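Local structure of ATP-dependent CLP protease, putative (Plasmodium falciparum, 2F6I) at residues I131-P136 and K178-D183; A108-V113 and K159-Y164. The protein is the catalytic domain of a Clp-family serine protease that probably hydrolyses proteins to small peptides in the presence of ATP and magnesium. All coordinates share one frame; numbering follows the deposited sequence.

Interaction 1. Residues I131-P136 and K178-D183; sequences IMIHQP and KDSDRD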
ATOM      1  N   ILE C 131      24.791  27.944 -10.514  1.00 44.95           N
ATOM      2  CA  ILE C 131      25.809  26.904 -10.616  1.00 45.71           C
ATOM      3  C   ILE C 131      26.426  26.571  -9.261  1.00 47.11           C
ATOM      4  O   ILE C 131      26.750  27.465  -8.480  1.00 48.46           O
ATOM      5  CB  ILE C 131      26.923  27.356 -11.585  1.00 45.97           C
ATOM      6  CG1 ILE C 131      26.305  27.719 -12.938  1.00 47.76           C
ATOM      7  CG2 ILE C 131      27.958  26.265 -11.747  1.00 46.29           C
ATOM      8  CD1 ILE C 131      27.274  28.344 -13.917  1.00 47.28           C
ATOM      9  N   MET C 132      26.587  25.278  -8.993  1.00 48.58           N
ATOM     10  CA  MET C 132      27.161  24.811  -7.734  1.00 49.43           C
ATOM     11  C   MET C 132      28.050  23.597  -7.967  1.00 49.86           C
ATOM     12  O   MET C 132      27.970  22.948  -9.008  1.00 50.15           O
ATOM     13  CB  MET C 132      26.048  24.441  -6.757  1.00 51.31           C
ATOM     14  CG  MET C 132      25.205  23.275  -7.229  1.00 55.03           C
ATOM     15  SD  MET C 132      23.459  23.549  -6.928  1.00 61.03           S
ATOM     16  CE  MET C 132      23.258  25.114  -7.766  1.00 58.05           C
ATOM     17  N   ILE C 133      28.886  23.284  -6.986  1.00 50.56           N
ATOM     18  CA  ILE C 133      29.799  22.156  -7.097  1.00 53.03           C
ATOM     19  C   ILE C 133      29.255  20.899  -6.422  1.00 54.39           C
ATOM     20  O   ILE C 133      29.463  19.787  -6.906  1.00 53.87           O
ATOM     21  CB  ILE C 133      31.166  22.509  -6.481  1.00 53.52           C
ATOM     22  CG1 ILE C 133      31.713  23.773  -7.151  1.00 53.66           C
ATOM     23  CG2 ILE C 133      32.133  21.344  -6.648  1.00 52.23           C
ATOM     24  CD1 ILE C 133      33.002  24.280  -6.541  1.00 55.67           C
ATOM     25  N   HIS C 134      28.558  21.088  -5.306  1.00 57.11           N
ATOM     26  CA  HIS C 134      27.976  19.986  -4.541  1.00 59.46           C
ATOM     27  C   HIS C 134      26.889  19.244  -5.323  1.00 61.08           C
ATOM     28  O   HIS C 134      26.522  19.646  -6.428  1.00 60.89           O
ATOM     29  CB  HIS C 134      27.390  20.532  -3.239  1.00 60.24           C
ATOM     30  CG  HIS C 134      26.301  21.540  -3.447  1.00 62.01           C
ATOM     31  ND1 HIS C 134      24.963  21.210  -3.414  1.00 62.51           N
ATOM     32  CD2 HIS C 134      26.354  22.864  -3.725  1.00 61.82           C
ATOM     33  CE1 HIS C 134      24.238  22.286  -3.661  1.00 61.55           C
ATOM     34  NE2 HIS C 134      25.059  23.304  -3.854  1.00 62.37           N
ATOM     35  N   GLN C 135      26.380  18.159  -4.743  1.00 62.94           N
ATOM     36  CA  GLN C 135      25.330  17.365  -5.378  1.00 65.08           C
ATOM     37  C   GLN C 135      23.999  17.575  -4.655  1.00 66.02           C
ATOM     38  O   GLN C 135      23.786  17.045  -3.564  1.00 66.23           O
ATOM     39  CB  GLN C 135      25.694  15.877  -5.353  1.00 65.24           C
ATOM     40  CG  GLN C 135      27.077  15.558  -5.903  1.00 68.66           C
ATOM     41  CD  GLN C 135      27.345  14.064  -5.991  1.00 69.65           C
ATOM     42  OE1 GLN C 135      26.796  13.371  -6.850  1.00 70.67           O
ATOM     43  NE2 GLN C 135      28.189  13.560  -5.095  1.00 69.94           N
ATOM     44  N   PRO C 136      23.085  18.355  -5.257  1.00 67.12           N
ATOM     45  CA  PRO C 136      21.770  18.637  -4.670  1.00 68.34           C
ATOM     46  C   PRO C 136      20.832  17.428  -4.570  1.00 70.32           C
ATOM     47  O   PRO C 136      19.900  17.429  -3.760  1.00 69.46           O
ATOM     48  CB  PRO C 136      21.221  19.737  -5.576  1.00 67.66           C
ATOM     49  CG  PRO C 136      21.834  19.413  -6.900  1.00 67.99           C
ATOM     50  CD  PRO C 136      23.258  19.087  -6.524  1.00 66.73           C
ATOM     51  N   LYS C 178      36.476  22.795  -0.481  1.00 56.43           N
ATOM     52  CA  LYS C 178      35.908  23.655   0.548  1.00 56.84           C
ATOM     53  C   LYS C 178      34.580  24.228   0.060  1.00 56.54           C
ATOM     54  O   LYS C 178      33.585  24.213   0.784  1.00 56.29           O
ATOM     55  CB  LYS C 178      36.878  24.788   0.890  1.00 55.90           C
ATOM     56  N   ASP C 179      34.566  24.724  -1.174  1.00 56.91           N
ATOM     57  CA  ASP C 179      33.352  25.297  -1.741  1.00 58.11           C
ATOM     58  C   ASP C 179      32.230  24.276  -1.866  1.00 58.07           C
ATOM     59  O   ASP C 179      31.071  24.584  -1.594  1.00 58.38           O
ATOM     60  CB  ASP C 179      33.634  25.922  -3.111  1.00 58.25           C
ATOM     61  CG  ASP C 179      34.440  27.201  -3.010  1.00 59.32           C
ATOM     62  OD1 ASP C 179      34.229  27.954  -2.034  1.00 58.87           O
ATOM     63  OD2 ASP C 179      35.271  27.461  -3.906  1.00 59.80           O
ATOM     64  N   SER C 180      32.570  23.059  -2.274  1.00 58.32           N
ATOM     65  CA  SER C 180      31.568  22.013  -2.416  1.00 59.79           C
ATOM     66  C   SER C 180      30.931  21.671  -1.070  1.00 60.26           C
ATOM     67  O   SER C 180      29.705  21.605  -0.950  1.00 59.04           O
ATOM     68  CB  SER C 180      32.194  20.753  -3.013  1.00 60.13           C
ATOM     69  OG  SER C 180      31.224  19.726  -3.150  1.00 61.58           O
ATOM     70  N   ASP C 181      31.770  21.463  -0.059  1.00 60.32           N
ATOM     71  CA  ASP C 181      31.288  21.109   1.270  1.00 60.32           C
ATOM     72  C   ASP C 181      30.382  22.153   1.912  1.00 59.32           C
ATOM     73  O   ASP C 181      29.631  21.836   2.833  1.00 58.83           O
ATOM     74  CB  ASP C 181      32.464  20.825   2.211  1.00 61.99           C
ATOM     75  CG  ASP C 181      33.300  19.642   1.761  1.00 64.45           C
ATOM     76  OD1 ASP C 181      32.718  18.658   1.252  1.00 64.53           O
ATOM     77  OD2 ASP C 181      34.538  19.692   1.930  1.00 64.95           O
ATOM     78  N   ARG C 182      30.443  23.391   1.434  1.00 58.68           N
ATOM     79  CA  ARG C 182      29.611  24.437   2.014  1.00 58.54           C
ATOM     80  C   ARG C 182      28.404  24.814   1.161  1.00 58.20           C
ATOM     81  O   ARG C 182      27.829  25.887   1.337  1.00 58.79           O
ATOM     82  CB  ARG C 182      30.459  25.682   2.319  1.00 58.61           C
ATOM     83  CG  ARG C 182      31.029  26.413   1.109  1.00 59.20           C
ATOM     84  CD  ARG C 182      32.055  27.460   1.549  1.00 57.98           C
ATOM     85  NE  ARG C 182      32.518  28.305   0.450  1.00 58.28           N
ATOM     86  CZ  ARG C 182      31.899  29.410   0.037  1.00 57.76           C
ATOM     87  NH1 ARG C 182      30.786  29.813   0.634  1.00 56.73           N
ATOM     88  NH2 ARG C 182      32.394  30.109  -0.976  1.00 54.57           N
ATOM     89  N   ASP C 183      28.007  23.921   0.257  1.00 58.26           N
ATOM     90  CA  ASP C 183      26.860  24.162  -0.619  1.00 59.64           C
ATOM     91  C   ASP C 183      26.886  25.581  -1.168  1.00 58.70           C
ATOM     92  O   ASP C 183      25.981  26.375  -0.918  1.00 58.64           O
ATOM     93  CB  ASP C 183      25.544  23.941   0.135  1.00 61.92           C
ATOM     94  CG  ASP C 183      25.403  22.529   0.663  1.00 64.38           C
ATOM     95  OD1 ASP C 183      25.651  21.577  -0.107  1.00 64.76           O
ATOM     96  OD2 ASP C 183      25.033  22.369   1.846  1.00 67.97           O
TER
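The imidazole of His-134 lies between Asp-183 on one face and Met-132 on the other. Asp-183 OD1 stands 3.3 Å above the ring plane, displaced toward the rim, while CG of Met-132 occupies the opposite side, also off-centre. The carboxylate is steeply turned against the ring, the planes 74° apart. Asp-183 OD1 is 3.4 Å from His-134 ND1, but it lies over the ring face, where the angle is too poor for a hydrogen bond. Asp-183 CB makes a CH-pi contact 4.1 Å from the centre of the imidazole, only 13° off its normal, and the CA of the same aspartate comes within 3.4 Å of His-134 CD2.

The chi1 of His-134 (61°) sets CG between its backbone N and carbonyl carbon, which turns the ring toward Asp-183, with one face against its CB and OD1. Ser-180 O accepts from the backbone N of Asp-183 and touches His-134 CB at 3.4 Å. Beside this, Ile-133 lies on the helix, its CG2 3.7 Å from Ser-180 CB and its CD1 reaching Asp-179 CB. Arg-182 grips Asp-179 OD1 side-on with NE and NH2, a salt bridge at the helix end, while Asp-179 OD2 is hydrogen-bonded to Tyr-194 OH.

His-134 is the predicted active-site histidine, and Asp-183 probably corresponds to the triad aspartate of other ClpP proteases. The two face each other without a hydrogen bond.

In the fold, the 131-136 segment runs off strand 130-132, the middle strand of a small mixed sheet between 106-107 and 185-186. It meets the C-terminal end of helix 173-181; Tyr-185 of the neighbouring strand also contacts the His-134 ring, and Leu-165 of helix 151-169 packs on Ile-133.

Interaction 2. Residues A108-V113 and K159-Y164; sequences ASMASV and KLLYHY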
ATOM      1  N   ALA C 108      24.759  21.522 -11.566  1.00 43.02           N
ATOM      2  CA  ALA C 108      25.481  21.090 -10.376  1.00 44.98           C
ATOM      3  C   ALA C 108      26.336  19.842 -10.572  1.00 46.65           C
ATOM      4  O   ALA C 108      26.184  19.109 -11.553  1.00 46.44           O
ATOM      5  CB  ALA C 108      24.493  20.857  -9.243  1.00 45.00           C
ATOM      6  N   SER C 109      27.235  19.614  -9.618  1.00 48.07           N
ATOM      7  CA  SER C 109      28.138  18.466  -9.627  1.00 49.20           C
ATOM      8  C   SER C 109      28.701  18.164 -11.015  1.00 49.33           C
ATOM      9  O   SER C 109      29.213  19.061 -11.690  1.00 50.29           O
ATOM     10  CB  SER C 109      27.419  17.236  -9.070  1.00 51.05           C
ATOM     11  OG  SER C 109      28.329  16.174  -8.851  1.00 54.26           O
ATOM     12  N   MET C 110      28.613  16.905 -11.439  1.00 49.08           N
ATOM     13  CA  MET C 110      29.129  16.509 -12.748  1.00 49.08           C
ATOM     14  C   MET C 110      28.580  17.362 -13.885  1.00 48.63           C
ATOM     15  O   MET C 110      29.242  17.539 -14.909  1.00 48.16           O
ATOM     16  CB  MET C 110      28.836  15.030 -13.027  1.00 50.24           C
ATOM     17  CG  MET C 110      29.820  14.068 -12.372  1.00 49.56           C
ATOM     18  SD  MET C 110      31.541  14.551 -12.681  1.00 54.94           S
ATOM     19  CE  MET C 110      31.667  14.315 -14.444  1.00 53.91           C
ATOM     20  N   ALA C 111      27.370  17.886 -13.709  1.00 47.05           N
ATOM     21  CA  ALA C 111      26.765  18.728 -14.731  1.00 46.48           C
ATOM     22  C   ALA C 111      27.624  19.982 -14.863  1.00 45.88           C
ATOM     23  O   ALA C 111      27.889  20.461 -15.968  1.00 44.80           O
ATOM     24  CB  ALA C 111      25.339  19.095 -14.338  1.00 46.46           C
ATOM     25  N   SER C 112      28.064  20.500 -13.719  1.00 45.22           N
ATOM     26  CA  SER C 112      28.909  21.686 -13.681  1.00 45.65           C
ATOM     27  C   SER C 112      30.267  21.381 -14.299  1.00 45.58           C
ATOM     28  O   SER C 112      30.825  22.202 -15.027  1.00 44.95           O
ATOM     29  CB  SER C 112      29.098  22.156 -12.236  1.00 46.62           C
ATOM     30  OG  SER C 112      27.888  22.662 -11.700  1.00 48.27           O
ATOM     31  N   VAL C 113      30.795  20.195 -14.010  1.00 45.14           N
ATOM     32  CA  VAL C 113      32.086  19.790 -14.551  1.00 46.47           C
ATOM     33  C   VAL C 113      32.009  19.655 -16.069  1.00 47.81           C
ATOM     34  O   VAL C 113      32.912  20.092 -16.786  1.00 49.56           O
ATOM     35  CB  VAL C 113      32.549  18.448 -13.956  1.00 45.70           C
ATOM     36  CG1 VAL C 113      33.884  18.052 -14.560  1.00 44.62           C
ATOM     37  CG2 VAL C 113      32.664  18.562 -12.441  1.00 45.80           C
ATOM     38  N   LYS C 159      36.871  13.157  -4.994  1.00 52.95           N
ATOM     39  CA  LYS C 159      38.203  13.746  -5.040  1.00 53.32           C
ATOM     40  C   LYS C 159      38.627  13.867  -6.499  1.00 53.65           C
ATOM     41  O   LYS C 159      39.209  14.870  -6.909  1.00 55.19           O
ATOM     42  CB  LYS C 159      39.190  12.877  -4.273  1.00 53.05           C
ATOM     43  N   LEU C 160      38.322  12.838  -7.282  1.00 54.02           N
ATOM     44  CA  LEU C 160      38.663  12.824  -8.698  1.00 52.34           C
ATOM     45  C   LEU C 160      37.866  13.902  -9.426  1.00 51.57           C
ATOM     46  O   LEU C 160      38.389  14.588 -10.303  1.00 52.63           O
ATOM     47  CB  LEU C 160      38.367  11.443  -9.292  1.00 52.26           C
ATOM     48  CG  LEU C 160      38.723  11.202 -10.762  1.00 53.37           C
ATOM     49  CD1 LEU C 160      40.189  11.527 -11.003  1.00 54.57           C
ATOM     50  CD2 LEU C 160      38.434   9.752 -11.123  1.00 50.44           C
ATOM     51  N   LEU C 161      36.597  14.052  -9.055  1.00 50.36           N
ATOM     52  CA  LEU C 161      35.749  15.065  -9.671  1.00 48.80           C
ATOM     53  C   LEU C 161      36.398  16.418  -9.399  1.00 49.07           C
ATOM     54  O   LEU C 161      36.534  17.245 -10.300  1.00 47.89           O
ATOM     55  CB  LEU C 161      34.337  15.013  -9.071  1.00 47.63           C
ATOM     56  CG  LEU C 161      33.236  15.917  -9.648  1.00 50.17           C
ATOM     57  CD1 LEU C 161      31.889  15.467  -9.123  1.00 49.43           C
ATOM     58  CD2 LEU C 161      33.483  17.372  -9.277  1.00 50.57           C
ATOM     59  N   TYR C 162      36.806  16.631  -8.151  1.00 50.39           N
ATOM     60  CA  TYR C 162      37.446  17.881  -7.761  1.00 51.48           C
ATOM     61  C   TYR C 162      38.677  18.161  -8.617  1.00 51.81           C
ATOM     62  O   TYR C 162      38.859  19.278  -9.095  1.00 51.72           O
ATOM     63  CB  TYR C 162      37.844  17.851  -6.278  1.00 52.68           C
ATOM     64  CG  TYR C 162      36.677  17.734  -5.315  1.00 53.01           C
ATOM     65  CD1 TYR C 162      35.454  18.347  -5.593  1.00 54.05           C
ATOM     66  CD2 TYR C 162      36.804  17.032  -4.116  1.00 53.00           C
ATOM     67  CE1 TYR C 162      34.384  18.260  -4.701  1.00 54.38           C
ATOM     68  CE2 TYR C 162      35.741  16.939  -3.217  1.00 53.23           C
ATOM     69  CZ  TYR C 162      34.532  17.555  -3.517  1.00 54.95           C
ATOM     70  OH  TYR C 162      33.470  17.453  -2.643  1.00 55.94           O
ATOM     71  N   HIS C 163      39.519  17.148  -8.817  1.00 52.53           N
ATOM     72  CA  HIS C 163      40.721  17.321  -9.627  1.00 53.75           C
ATOM     73  C   HIS C 163      40.403  17.765 -11.050  1.00 53.08           C
ATOM     74  O   HIS C 163      41.051  18.669 -11.580  1.00 52.62           O
ATOM     75  CB  HIS C 163      41.545  16.030  -9.669  1.00 56.75           C
ATOM     76  CG  HIS C 163      42.397  15.819  -8.456  1.00 62.51           C
ATOM     77  ND1 HIS C 163      41.876  15.441  -7.237  1.00 64.58           N
ATOM     78  CD2 HIS C 163      43.730  15.961  -8.270  1.00 63.23           C
ATOM     79  CE1 HIS C 163      42.854  15.359  -6.351  1.00 64.43           C
ATOM     80  NE2 HIS C 163      43.989  15.669  -6.952  1.00 64.21           N
ATOM     81  N   TYR C 164      39.412  17.130 -11.671  1.00 50.88           N
ATOM     82  CA  TYR C 164      39.032  17.490 -13.030  1.00 49.41           C
ATOM     83  C   TYR C 164      38.490  18.910 -13.099  1.00 48.97           C
ATOM     84  O   TYR C 164      38.782  19.646 -14.042  1.00 48.73           O
ATOM     85  CB  TYR C 164      37.989  16.510 -13.578  1.00 50.04           C
ATOM     86  CG  TYR C 164      38.582  15.220 -14.095  1.00 51.33           C
ATOM     87  CD1 TYR C 164      38.155  13.985 -13.608  1.00 50.39           C
ATOM     88  CD2 TYR C 164      39.579  15.234 -15.074  1.00 51.68           C
ATOM     89  CE1 TYR C 164      38.704  12.795 -14.082  1.00 51.88           C
ATOM     90  CE2 TYR C 164      40.134  14.051 -15.554  1.00 52.13           C
ATOM     91  CZ  TYR C 164      39.693  12.837 -15.055  1.00 52.89           C
ATOM     92  OH  TYR C 164      40.244  11.666 -15.527  1.00 55.08           O
TER
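The short helical segments 109-113 and 159-164 run in nearly the same direction, their axes 10.5 Å apart at closest approach and crossing at 24°. Leu-161 fills the gap: with CG anti to its backbone N (chi1 -175°), the side chain extends straight at the other helix and divides its two methyls among three neighbours. Leu-161 CD1 lies 3.6 Å from Ser-109 OG and 3.7 Å from Met-110 SD, which the bent methionine chain brings alongside the leucine, the two side chains running past each other in opposite senses. Leu-161 CD2 meets Val-113 CG2 at 3.5 Å. One turn further on, Val-113 CG1 approaches Tyr-164 CB loosely; Tyr-164 OH points away and hydrogen-bonds to Asn-128 ND2 of a neighbouring subunit. Elsewhere in segment 159-164, His-163 ND1 donates an almost straight bond of 2.7 Å to Lys-159 O, reaching the carbonyl from the face opposite to His-163 N. Met-110 and Tyr-164 also pack on Leu-86 of helix 82-94. Ser-109, at a positive-phi bend near the start of helix 109-116, probably corresponds to the nucleophilic serine of ClpP, which in this fold lies at the N-terminal end of a helix; Leu-161 packs helix 151-169 beside it.

In the fold
The two interactions touch, their centres 10 Å apart on the same side of the chain's centre, and their segments alternate along the sequence: 108-113, 131-136, 159-164, 178-183. Strand 130-132 is followed by helix 151-169 and then helix 173-181, so each contact joins an earlier element to one of these two consecutive helices. Ser-112 OG bonds to Met-132 O, and Tyr-162 OH makes a weak hydrogen bond with Ser-180 OG, tying the contacts together. They hold the predicted active-site His-134 and the probable triad serine and aspartate, Ser-109 and Asp-183, but the nearest side-chain atoms of Ser-109 and His-134 are about 7 Å apart, consistent with a catalytic site that is not aligned here.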